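PDB 1I9Z: inositol-1,4,5-trisphosphate 5-phosphatase 1 from Schizosaccharomyces pombe, which removes the 5-phosphate from phosphatidylinositol 4,5-bisphosphate and from soluble inositol phosphates through its catalytic domain, the part in this structure, and takes part in membrane trafficking and signalling. Local coordinates for residues A[19-25]-A[314-320]; A[208-214]-A[231-237]; A[105-110]-A[130-136]. All coordinates share one frame; numbering follows the deposited sequence.

Contact 1: A[19-25]-A[314-320]; sequences FSEHKNV and EANIVKV
An antiparallel strand pair joins Ser-20 to Val-25 with Ala-315 to Val-320, and Glu-21 and Lys-319, Lys-23 and Ile-317, and Val-25 and Ala-315 form its hydrogen-bonded pairs. The amide of Ile-317 donates to Lys-23 O over 2.7 Å in an almost straight bond. His-22, Asn-24, Asn-316 and Val-318 share one face. With its CG anti to the carbonyl carbon (chi1 -72°), the His-22 ring lies alongside Val-318, whose CG1 sits over the ring face 4.1 Å from the centroid. At the ring edge Asn-316 OD1 comes to 3.0 Å from His-22 CD2, and the amide plane is turned only 23° from the ring. Asn-316 ND2 donates to Asn-24 OD1 in a weak bond of 3.4 Å. Strands 20-33 and 309-320, the first and last of the chain, lie side by side within the six-stranded sheet of this DNase I-like fold, where Val-25 and Ile-317, on the other face, pack on Tyr-155 of the second sheet. An alanine replacing Asn-316 is likely to leave Asn-24 OD1 without its amide partner and the His-22 edge without its polar neighbour. Further along, Asn-24 ND2 makes a weak bond to Glu-314 OE2 (3.2 Å), and a water links that nitrogen to Glu-314 OE1. Near the opposite end, Glu-21 and Lys-319 run side by side, and a second water donates to both Glu-21 OE1 and Lys-319 O.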
loop_
_atom_site.group_PDB
_atom_site.type_symbol
_atom_site.label_atom_id
_atom_site.label_comp_id
_atom_site.label_asym_id
_atom_site.label_seq_id
_atom_site.Cartn_x
_atom_site.Cartn_y
_atom_site.Cartn_z
ATOM N N PHE A 19 7.590 4.517 29.198
ATOM C CA PHE A 19 6.691 3.377 29.022
ATOM C C PHE A 19 6.488 3.005 27.543
ATOM O O PHE A 19 5.538 2.312 27.211
ATOM C CB PHE A 19 5.336 3.665 29.697
ATOM C CG PHE A 19 4.702 4.964 29.267
ATOM C CD1 PHE A 19 3.941 5.036 28.100
ATOM C CD2 PHE A 19 4.876 6.120 30.016
ATOM C CE1 PHE A 19 3.359 6.243 27.689
ATOM C CE2 PHE A 19 4.299 7.336 29.616
ATOM C CZ PHE A 19 3.538 7.393 28.448
ATOM N N SER A 20 7.406 3.459 26.688
ATOM C CA SER A 20 7.370 3.222 25.249
ATOM C C SER A 20 8.737 2.919 24.675
ATOM O O SER A 20 9.749 3.487 25.106
ATOM C CB SER A 20 6.878 4.458 24.495
ATOM O OG SER A 20 5.741 5.000 25.086
ATOM N N GLU A 21 8.747 2.050 23.666
ATOM C CA GLU A 21 9.951 1.677 22.928
ATOM C C GLU A 21 9.558 1.918 21.459
ATOM O O GLU A 21 8.432 1.597 21.065
ATOM C CB GLU A 21 10.284 0.194 23.093
ATOM C CG GLU A 21 10.693 -0.238 24.483
ATOM C CD GLU A 21 10.556 -1.753 24.677
ATOM O OE1 GLU A 21 9.463 -2.220 25.075
ATOM O OE2 GLU A 21 11.541 -2.481 24.418
ATOM N N HIS A 22 10.479 2.467 20.670
ATOM C CA HIS A 22 10.237 2.736 19.263
ATOM C C HIS A 22 11.216 1.919 18.447
ATOM O O HIS A 22 12.357 1.736 18.864
ATOM C CB HIS A 22 10.395 4.223 18.948
ATOM C CG HIS A 22 9.282 5.068 19.482
ATOM N ND1 HIS A 22 9.136 5.355 20.825
ATOM C CD2 HIS A 22 8.266 5.707 18.852
ATOM C CE1 HIS A 22 8.085 6.136 20.997
ATOM N NE2 HIS A 22 7.538 6.364 19.814
ATOM N N LYS A 23 10.741 1.399 17.313
ATOM C CA LYS A 23 11.523 0.573 16.390
ATOM C C LYS A 23 11.100 0.979 14.929
ATOM O O LYS A 23 9.988 1.432 14.725
ATOM C CB LYS A 23 11.196 -0.917 16.661
ATOM C CG LYS A 23 11.773 -1.922 15.664
ATOM C CD LYS A 23 11.608 -3.409 16.080
ATOM C CE LYS A 23 11.454 -4.364 14.856
ATOM N NZ LYS A 23 12.603 -4.416 13.879
ATOM N N ASN A 24 12.000 0.868 13.959
ATOM C CA ASN A 24 11.670 1.164 12.565
ATOM C C ASN A 24 11.516 -0.209 11.879
ATOM O O ASN A 24 12.350 -1.080 12.047
ATOM C CB ASN A 24 12.790 1.942 11.861
ATOM C CG ASN A 24 12.428 3.423 11.618
ATOM O OD1 ASN A 24 11.431 3.971 12.161
ATOM N ND2 ASN A 24 13.252 4.088 10.803
ATOM N N VAL A 25 10.439 -0.393 11.141
ATOM C CA VAL A 25 10.214 -1.637 10.410
ATOM C C VAL A 25 10.302 -1.272 8.911
ATOM O O VAL A 25 9.704 -0.277 8.511
ATOM C CB VAL A 25 8.798 -2.187 10.742
ATOM C CG1 VAL A 25 8.436 -3.362 9.799
ATOM C CG2 VAL A 25 8.777 -2.663 12.245
ATOM N N GLU A 314 9.988 3.071 5.600
ATOM C CA GLU A 314 10.438 2.750 6.941
ATOM C C GLU A 314 9.235 3.151 7.736
ATOM O O GLU A 314 8.686 4.223 7.499
ATOM C CB GLU A 314 11.632 3.578 7.385
ATOM C CG GLU A 314 12.932 3.007 6.905
ATOM C CD GLU A 314 14.115 3.748 7.511
ATOM O OE1 GLU A 314 14.279 4.965 7.244
ATOM O OE2 GLU A 314 14.860 3.100 8.264
ATOM N N ALA A 315 8.819 2.314 8.689
ATOM C CA ALA A 315 7.637 2.619 9.469
ATOM C C ALA A 315 8.030 2.552 10.935
ATOM O O ALA A 315 8.511 1.511 11.401
ATOM C CB ALA A 315 6.528 1.590 9.176
ATOM N N ASN A 316 7.882 3.684 11.622
ATOM C CA ASN A 316 8.199 3.756 13.023
ATOM C C ASN A 316 7.067 3.114 13.784
ATOM O O ASN A 316 5.906 3.497 13.634
ATOM C CB ASN A 316 8.369 5.210 13.476
ATOM C CG ASN A 316 8.842 5.282 14.933
ATOM O OD1 ASN A 316 8.058 5.533 15.850
ATOM N ND2 ASN A 316 10.127 4.997 15.148
ATOM N N ILE A 317 7.439 2.148 14.609
ATOM C CA ILE A 317 6.547 1.328 15.426
ATOM C C ILE A 317 6.727 1.664 16.903
ATOM O O ILE A 317 7.829 1.965 17.324
ATOM C CB ILE A 317 6.905 -0.218 15.173
ATOM C CG1 ILE A 317 5.893 -0.781 14.188
ATOM C CG2 ILE A 317 6.953 -1.096 16.483
ATOM C CD1 ILE A 317 5.603 0.114 13.094
ATOM N N VAL A 318 5.648 1.608 17.665
ATOM C CA VAL A 318 5.754 1.868 19.104
ATOM C C VAL A 318 5.199 0.712 19.905
ATOM O O VAL A 318 4.135 0.199 19.598
ATOM C CB VAL A 318 4.976 3.128 19.515
ATOM C CG1 VAL A 318 5.226 3.457 21.007
ATOM C CG2 VAL A 318 5.401 4.288 18.613
ATOM N N LYS A 319 5.923 0.308 20.939
ATOM C CA LYS A 319 5.437 -0.739 21.807
ATOM C C LYS A 319 5.278 -0.063 23.185
ATOM O O LYS A 319 6.262 0.399 23.783
ATOM C CB LYS A 319 6.438 -1.884 21.871
ATOM C CG LYS A 319 6.002 -2.962 22.854
ATOM C CD LYS A 319 7.081 -4.043 22.934
ATOM C CE LYS A 319 6.759 -5.159 23.939
ATOM N NZ LYS A 319 7.785 -6.244 23.801
ATOM N N VAL A 320 4.041 -0.007 23.657
ATOM C CA VAL A 320 3.692 0.635 24.918
ATOM C C VAL A 320 3.482 -0.371 26.049
ATOM O O VAL A 320 2.742 -1.318 25.883
ATOM C CB VAL A 320 2.376 1.425 24.775
ATOM C CG1 VAL A 320 2.050 2.156 26.090
ATOM C CG2 VAL A 320 2.484 2.440 23.613
HETATM O O HOH W 1 7.313 -0.794 25.898
HETATM O O HOH W 2 13.063 6.531 9.020
#

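Contact 2: A[208-214]-A[231-237]; sequences FNYRISL and LFEYDQL. With 2IP (D-myo-inositol-1,4-bisphosphate), chain C.
Gln-236 lies across the backbone of Arg-211, and each atom of its side chain meets a partner. Its CB comes against the edge of the Tyr-210 ring, 3.7 Å from CD2. CG, anti to the carbonyl carbon (chi1 -68°), passes 3.3 Å from Arg-211 O and touches Ser-213 OG. The chain then runs extended, which brings OE1 to the backbone N of Arg-211 at 2.9 Å; the N-H points nearly straight at the oxygen but approaches from well above the amide plane. OE1 takes a second bond from Arg-177, while NE2 donates to Tyr-171 O and only weakly to Ser-213 OG. In return, Gln-236 N donates to Arg-211 O at 2.8 Å, and with Ser-213 N to Tyr-234 O (2.9 Å) this bridges Ile-212 and Asp-235.

The glutamine thus fixes the backbone of Arg-211, a ligand-pocket residue, and probably helps to place its side chain. The Arg-211 guanidinium clasps Asn-209 side-on, NE to its backbone O and NH2 to its OD1, and NH1 reaches O5 of the bound inositol 1,4-bisphosphate at 3.0 Å and also O6, with NH2 weakly on O5. O5 marks the position from which the enzyme removes phosphate, and Tyr-171 and Tyr-261 also bind this ligand.

Tyr-210 and Tyr-234 are each covered on one face by a leucine: Leu-237 CD1 lies off-centre over the first, whereas Leu-214 CD2 lies over the middle of the second, 3.8 Å from its centroid. Asp-235 caps the start of helix 236-242 at Asn-238 N and pairs with Arg-284 of strand 283-288. Helix 174-187 backs Tyr-210 and Gln-236, and helix 216-224 closes over Ile-212, Leu-214 and Leu-231.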
loop_
_atom_site.group_PDB
_atom_site.type_symbol
_atom_site.label_atom_id
_atom_site.label_comp_id
_atom_site.label_asym_id
_atom_site.label_seq_id
_atom_site.Cartn_x
_atom_site.Cartn_y
_atom_site.Cartn_z
ATOM N N PHE A 208 -4.802 1.771 -10.696
ATOM C CA PHE A 208 -5.902 2.725 -10.509
ATOM C C PHE A 208 -6.470 3.150 -11.857
ATOM O O PHE A 208 -7.525 3.773 -11.928
ATOM C CB PHE A 208 -5.450 3.961 -9.679
ATOM C CG PHE A 208 -5.014 3.656 -8.279
ATOM C CD1 PHE A 208 -5.394 2.462 -7.632
ATOM C CD2 PHE A 208 -4.295 4.624 -7.535
ATOM C CE1 PHE A 208 -5.095 2.254 -6.297
ATOM C CE2 PHE A 208 -3.991 4.423 -6.215
ATOM C CZ PHE A 208 -4.394 3.235 -5.577
ATOM N N ASN A 209 -5.735 2.866 -12.945
ATOM C CA ASN A 209 -6.220 3.109 -14.289
ATOM C C ASN A 209 -6.313 4.535 -14.770
ATOM O O ASN A 209 -6.820 4.765 -15.857
ATOM C CB ASN A 209 -7.577 2.394 -14.560
ATOM C CG ASN A 209 -7.441 1.158 -15.528
ATOM O OD1 ASN A 209 -6.722 1.212 -16.516
ATOM N ND2 ASN A 209 -8.120 0.031 -15.190
ATOM N N TYR A 210 -5.792 5.475 -13.981
ATOM C CA TYR A 210 -5.795 6.870 -14.408
ATOM C C TYR A 210 -4.823 7.032 -15.549
ATOM O O TYR A 210 -3.724 6.390 -15.577
ATOM C CB TYR A 210 -5.451 7.786 -13.266
ATOM C CG TYR A 210 -6.595 7.931 -12.254
ATOM C CD1 TYR A 210 -6.672 7.101 -11.132
ATOM C CD2 TYR A 210 -7.562 8.935 -12.407
ATOM C CE1 TYR A 210 -7.672 7.259 -10.171
ATOM C CE2 TYR A 210 -8.584 9.080 -11.465
ATOM C CZ TYR A 210 -8.611 8.220 -10.337
ATOM O OH TYR A 210 -9.591 8.384 -9.413
ATOM N N ARG A 211 -5.181 7.933 -16.469
ATOM C CA ARG A 211 -4.439 8.067 -17.752
ATOM C C ARG A 211 -3.793 9.443 -17.978
ATOM O O ARG A 211 -3.957 10.388 -17.161
ATOM C CB ARG A 211 -5.401 7.787 -18.925
ATOM C CG ARG A 211 -6.205 6.453 -18.823
ATOM C CD ARG A 211 -5.276 5.232 -18.702
ATOM N NE ARG A 211 -6.062 4.011 -18.489
ATOM C CZ ARG A 211 -6.561 3.262 -19.479
ATOM N NH1 ARG A 211 -6.338 3.612 -20.749
ATOM N NH2 ARG A 211 -7.341 2.200 -19.191
ATOM N N ILE A 212 -2.959 9.518 -19.036
ATOM C CA ILE A 212 -2.346 10.830 -19.386
ATOM C C ILE A 212 -3.288 11.365 -20.474
ATOM O O ILE A 212 -3.490 10.726 -21.527
ATOM C CB ILE A 212 -0.925 10.623 -19.947
ATOM C CG1 ILE A 212 -0.019 10.077 -18.818
ATOM C CG2 ILE A 212 -0.363 11.949 -20.506
ATOM C CD1 ILE A 212 1.309 9.623 -19.408
ATOM N N SER A 213 -3.834 12.586 -20.266
ATOM C CA SER A 213 -4.807 13.099 -21.208
ATOM C C SER A 213 -4.225 13.772 -22.465
ATOM O O SER A 213 -4.558 14.949 -22.765
ATOM C CB SER A 213 -5.771 14.092 -20.462
ATOM O OG SER A 213 -6.139 13.516 -19.202
ATOM N N LEU A 214 -3.366 13.038 -23.187
ATOM C CA LEU A 214 -2.818 13.513 -24.472
ATOM C C LEU A 214 -2.982 12.319 -25.446
ATOM O O LEU A 214 -3.396 11.232 -25.010
ATOM C CB LEU A 214 -1.349 13.965 -24.339
ATOM C CG LEU A 214 -1.059 15.153 -23.413
ATOM C CD1 LEU A 214 0.465 15.203 -23.193
ATOM C CD2 LEU A 214 -1.551 16.493 -24.063
ATOM N N LEU A 231 4.627 15.282 -19.161
ATOM C CA LEU A 231 3.504 14.360 -19.217
ATOM C C LEU A 231 2.705 14.311 -17.902
ATOM O O LEU A 231 1.499 14.154 -17.940
ATOM C CB LEU A 231 4.004 12.937 -19.537
ATOM C CG LEU A 231 4.573 12.783 -20.942
ATOM C CD1 LEU A 231 5.191 11.345 -21.080
ATOM C CD2 LEU A 231 3.378 12.965 -22.042
ATOM N N PHE A 232 3.376 14.464 -16.775
ATOM C CA PHE A 232 2.712 14.378 -15.491
ATOM C C PHE A 232 1.710 15.517 -15.343
ATOM O O PHE A 232 0.733 15.424 -14.611
ATOM C CB PHE A 232 3.760 14.338 -14.395
ATOM C CG PHE A 232 3.197 14.033 -13.023
ATOM C CD1 PHE A 232 2.777 12.728 -12.712
ATOM C CD2 PHE A 232 3.101 15.038 -12.054
ATOM C CE1 PHE A 232 2.281 12.441 -11.451
ATOM C CE2 PHE A 232 2.596 14.774 -10.785
ATOM C CZ PHE A 232 2.191 13.480 -10.477
ATOM N N GLU A 233 1.954 16.631 -16.059
ATOM C CA GLU A 233 1.004 17.750 -16.032
ATOM C C GLU A 233 -0.320 17.326 -16.614
ATOM O O GLU A 233 -1.384 17.979 -16.364
ATOM C CB GLU A 233 1.503 18.945 -16.886
ATOM C CG GLU A 233 2.647 19.710 -16.329
ATOM C CD GLU A 233 3.093 20.843 -17.325
ATOM O OE1 GLU A 233 2.246 21.336 -18.117
ATOM O OE2 GLU A 233 4.294 21.238 -17.321
ATOM N N TYR A 234 -0.328 16.230 -17.372
ATOM C CA TYR A 234 -1.563 15.777 -17.931
ATOM C C TYR A 234 -2.054 14.475 -17.274
ATOM O O TYR A 234 -2.997 13.874 -17.772
ATOM C CB TYR A 234 -1.377 15.520 -19.391
ATOM C CG TYR A 234 -1.270 16.857 -20.114
ATOM C CD1 TYR A 234 -0.064 17.514 -20.236
ATOM C CD2 TYR A 234 -2.427 17.479 -20.554
ATOM C CE1 TYR A 234 0.003 18.860 -20.830
ATOM C CE2 TYR A 234 -2.377 18.779 -21.123
ATOM C CZ TYR A 234 -1.151 19.430 -21.242
ATOM O OH TYR A 234 -1.182 20.698 -21.762
ATOM N N ASP A 235 -1.419 14.071 -16.191
ATOM C CA ASP A 235 -1.849 12.822 -15.509
ATOM C C ASP A 235 -3.148 13.069 -14.757
ATOM O O ASP A 235 -3.235 14.017 -13.943
ATOM C CB ASP A 235 -0.770 12.364 -14.546
ATOM C CG ASP A 235 -1.228 11.217 -13.653
ATOM O OD1 ASP A 235 -1.430 10.118 -14.182
ATOM O OD2 ASP A 235 -1.360 11.434 -12.444
ATOM N N GLN A 236 -4.154 12.231 -15.031
ATOM C CA GLN A 236 -5.482 12.382 -14.356
ATOM C C GLN A 236 -5.434 12.157 -12.857
ATOM O O GLN A 236 -6.103 12.851 -12.109
ATOM C CB GLN A 236 -6.479 11.399 -14.967
ATOM C CG GLN A 236 -6.838 11.735 -16.439
ATOM C CD GLN A 236 -7.563 10.595 -17.048
ATOM O OE1 GLN A 236 -7.659 9.515 -16.426
ATOM N NE2 GLN A 236 -8.095 10.786 -18.260
ATOM N N LEU A 237 -4.622 11.215 -12.369
ATOM C CA LEU A 237 -4.626 11.024 -10.931
ATOM C C LEU A 237 -4.094 12.272 -10.161
ATOM O O LEU A 237 -4.699 12.706 -9.149
ATOM C CB LEU A 237 -3.796 9.794 -10.536
ATOM C CG LEU A 237 -3.762 9.573 -8.986
ATOM C CD1 LEU A 237 -5.194 9.346 -8.450
ATOM C CD2 LEU A 237 -2.940 8.344 -8.605
HETATM C C1 2IP C . -10.598 1.335 -23.161
HETATM C C2 2IP C . -10.986 -0.152 -22.955
HETATM C C3 2IP C . -9.789 -1.115 -23.257
HETATM C C4 2IP C . -8.499 -0.774 -22.465
HETATM C C5 2IP C . -8.106 0.674 -22.832
HETATM C C6 2IP C . -9.224 1.699 -22.476
HETATM O O1 2IP C . -11.149 2.294 -24.022
HETATM O O2 2IP C . -11.391 -0.416 -21.639
HETATM O O3 2IP C . -10.127 -2.430 -22.930
HETATM O O4 2IP C . -7.442 -1.714 -22.848
HETATM O O5 2IP C . -6.918 1.056 -22.140
HETATM O O6 2IP C . -8.655 2.921 -22.926
HETATM P P4 2IP C . -6.804 -2.770 -21.872
HETATM O O41 2IP C . -6.351 -1.975 -20.591
HETATM O O42 2IP C . -5.656 -3.410 -22.512
HETATM O O43 2IP C . -7.969 -3.746 -21.635
HETATM P P1 2IP C . -12.025 3.497 -23.804
HETATM O O11 2IP C . -13.154 3.281 -24.826
HETATM O O12 2IP C . -12.625 3.757 -22.444
HETATM O O13 2IP C . -11.187 4.671 -24.324
HETATM O O HOH W 3 -1.515 8.093 -16.089
HETATM O O HOH W 4 -5.432 15.433 -17.204
#

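Contact 3: A[105-110]-A[130-136]; sequences LRSGQL and VEGTVKK
With CG trans to the backbone nitrogen (chi1 -166°) and the chain bent at chi3 (-78°), Arg-106 turns a face of its guanidinium to the peptide between Glu-131 and Gly-132. Gly-132 N lies 3.1 Å above the guanidinium plane, toward its rim. Arg-106 NH1 stands 3.2 Å from Gly-132 N, but both atoms are donors, so this is face-on van der Waals packing against the peptide and not a hydrogen bond. The lack of a side chain on Gly-132 leaves NH1 the room to come this close. Beside it, Leu-105 and Val-130 reach toward each other tip to tip, CD2 to CG2 at 3.9 Å. Strands 102-110 and 127-136 are edge strands of the two different sheets of the DNase I-like sandwich. Here they run in nearly the same direction, 12° apart, with their axes approaching to 7.2 Å, and side chains span the gap where no clear hydrogen bond does. Val-130 and Leu-110 also rest on strand 147-155, while Glu-131 turns away to a salt bridge with Arg-194. At the far end, Leu-110 spreads its two methyl groups over separate targets: CD1 meets Val-134 CG2 at 4.1 Å, whereas CD2 lies against the backbone, 3.5 Å from Lys-135 O and 3.6 Å from Lys-136 CA. Val-134 directs its other methyl, CG1, to Gln-109 O at 3.7 Å.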
loop_
_atom_site.group_PDB
_atom_site.type_symbol
_atom_site.label_atom_id
_atom_site.label_comp_id
_atom_site.label_asym_id
_atom_site.label_seq_id
_atom_site.Cartn_x
_atom_site.Cartn_y
_atom_site.Cartn_z
ATOM N N LEU A 105 1.433 -14.173 6.094
ATOM C CA LEU A 105 0.538 -13.825 7.167
ATOM C C LEU A 105 -0.892 -14.095 6.719
ATOM O O LEU A 105 -1.721 -14.746 7.433
ATOM C CB LEU A 105 0.713 -12.337 7.486
ATOM C CG LEU A 105 0.045 -11.749 8.693
ATOM C CD1 LEU A 105 0.709 -12.374 9.956
ATOM C CD2 LEU A 105 0.217 -10.184 8.680
ATOM N N ARG A 106 -1.233 -13.559 5.551
ATOM C CA ARG A 106 -2.598 -13.687 5.041
ATOM C C ARG A 106 -2.679 -13.212 3.585
ATOM O O ARG A 106 -1.808 -12.437 3.152
ATOM C CB ARG A 106 -3.585 -12.789 5.849
ATOM C CG ARG A 106 -5.049 -13.265 5.461
ATOM C CD ARG A 106 -6.422 -12.459 5.409
ATOM N NE ARG A 106 -6.892 -12.319 6.733
ATOM C CZ ARG A 106 -8.088 -12.149 7.317
ATOM N NH1 ARG A 106 -9.364 -12.065 6.831
ATOM N NH2 ARG A 106 -7.913 -12.038 8.619
ATOM N N SER A 107 -3.689 -13.674 2.857
ATOM C CA SER A 107 -3.936 -13.231 1.498
ATOM C C SER A 107 -5.436 -13.084 1.347
ATOM O O SER A 107 -6.241 -13.672 2.084
ATOM C CB SER A 107 -3.386 -14.161 0.383
ATOM O OG SER A 107 -4.185 -15.325 0.279
ATOM N N GLY A 108 -5.816 -12.302 0.360
ATOM C CA GLY A 108 -7.223 -12.053 0.086
ATOM C C GLY A 108 -7.370 -11.944 -1.430
ATOM O O GLY A 108 -6.368 -11.646 -2.138
ATOM N N GLN A 109 -8.601 -12.082 -1.920
ATOM C CA GLN A 109 -8.814 -12.009 -3.362
ATOM C C GLN A 109 -10.190 -11.535 -3.726
ATOM O O GLN A 109 -11.166 -11.883 -3.022
ATOM C CB GLN A 109 -8.518 -13.414 -3.953
ATOM C CG GLN A 109 -8.844 -13.527 -5.420
ATOM C CD GLN A 109 -8.251 -14.808 -6.015
ATOM O OE1 GLN A 109 -8.109 -15.805 -5.302
ATOM N NE2 GLN A 109 -7.905 -14.777 -7.324
ATOM N N LEU A 110 -10.271 -10.701 -4.774
ATOM C CA LEU A 110 -11.577 -10.233 -5.326
ATOM C C LEU A 110 -11.431 -10.396 -6.830
ATOM O O LEU A 110 -10.742 -9.621 -7.524
ATOM C CB LEU A 110 -11.904 -8.772 -4.966
ATOM C CG LEU A 110 -13.282 -8.387 -5.540
ATOM C CD1 LEU A 110 -14.384 -9.178 -4.861
ATOM C CD2 LEU A 110 -13.453 -6.827 -5.385
ATOM N N VAL A 130 -4.941 -9.260 12.876
ATOM C CA VAL A 130 -4.940 -9.250 11.440
ATOM C C VAL A 130 -6.379 -9.447 10.944
ATOM O O VAL A 130 -7.061 -10.421 11.341
ATOM C CB VAL A 130 -4.081 -10.396 10.873
ATOM C CG1 VAL A 130 -4.116 -10.348 9.388
ATOM C CG2 VAL A 130 -2.619 -10.341 11.400
ATOM N N GLU A 131 -6.845 -8.541 10.061
ATOM C CA GLU A 131 -8.177 -8.620 9.505
ATOM C C GLU A 131 -8.136 -8.371 8.029
ATOM O O GLU A 131 -7.223 -7.674 7.540
ATOM C CB GLU A 131 -9.123 -7.604 10.166
ATOM C CG GLU A 131 -9.187 -7.859 11.702
ATOM C CD GLU A 131 -9.976 -6.798 12.489
ATOM O OE1 GLU A 131 -10.481 -5.853 11.896
ATOM O OE2 GLU A 131 -10.050 -6.908 13.722
ATOM N N GLY A 132 -9.082 -8.949 7.296
ATOM C CA GLY A 132 -9.084 -8.683 5.867
ATOM C C GLY A 132 -10.481 -8.474 5.353
ATOM O O GLY A 132 -11.461 -8.935 5.989
ATOM N N THR A 133 -10.589 -7.780 4.214
ATOM C CA THR A 133 -11.899 -7.624 3.597
ATOM C C THR A 133 -11.746 -7.249 2.114
ATOM O O THR A 133 -10.614 -7.096 1.601
ATOM C CB THR A 133 -12.748 -6.572 4.358
ATOM O OG1 THR A 133 -14.111 -6.640 3.907
ATOM C CG2 THR A 133 -12.185 -5.162 4.127
ATOM N N VAL A 134 -12.852 -7.168 1.391
ATOM C CA VAL A 134 -12.755 -6.805 -0.025
ATOM C C VAL A 134 -13.946 -5.905 -0.313
ATOM O O VAL A 134 -14.917 -5.899 0.469
ATOM C CB VAL A 134 -12.910 -8.060 -0.965
ATOM C CG1 VAL A 134 -11.783 -9.047 -0.663
ATOM C CG2 VAL A 134 -14.354 -8.689 -0.837
ATOM N N LYS A 135 -13.886 -5.186 -1.427
ATOM C CA LYS A 135 -15.055 -4.388 -1.825
ATOM C C LYS A 135 -15.046 -4.242 -3.334
ATOM O O LYS A 135 -14.058 -3.730 -3.936
ATOM C CB LYS A 135 -15.031 -2.988 -1.184
ATOM C CG LYS A 135 -16.230 -2.092 -1.656
ATOM C CD LYS A 135 -17.542 -2.586 -1.094
ATOM C CE LYS A 135 -18.706 -1.707 -1.627
ATOM N NZ LYS A 135 -20.072 -2.180 -1.127
ATOM N N LYS A 136 -16.126 -4.686 -3.974
ATOM C CA LYS A 136 -16.222 -4.520 -5.411
ATOM C C LYS A 136 -16.662 -3.086 -5.712
ATOM O O LYS A 136 -17.322 -2.385 -4.891
ATOM C CB LYS A 136 -17.233 -5.539 -6.019
ATOM C CG LYS A 136 -18.675 -5.242 -5.705
ATOM C CD LYS A 136 -19.606 -6.452 -6.048
ATOM C CE LYS A 136 -19.653 -6.757 -7.569
ATOM N NZ LYS A 136 -20.245 -5.628 -8.435
#

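In the fold
From the N terminus, the chain passes through helix 3-14, enters contact 1 and completes it only 289 residues later, when strand 309-320 returns beside strand 20-33. Both other contacts fall within this long loop and follow one another without crossing. Contact 3 comes first: residues 105-110 and 130-136 close a short loop, more than half of it strand, that steps from the edge of the six-stranded sheet to the edge of the five-stranded one. Contact 2 then closes a mainly helical loop after strand 201-205, at the ligand pocket. Contacts 1 and 3 share the six-stranded sheet, their centres 25 Å apart, whereas contacts 1 and 2 lie on opposite sides of the chain's centre.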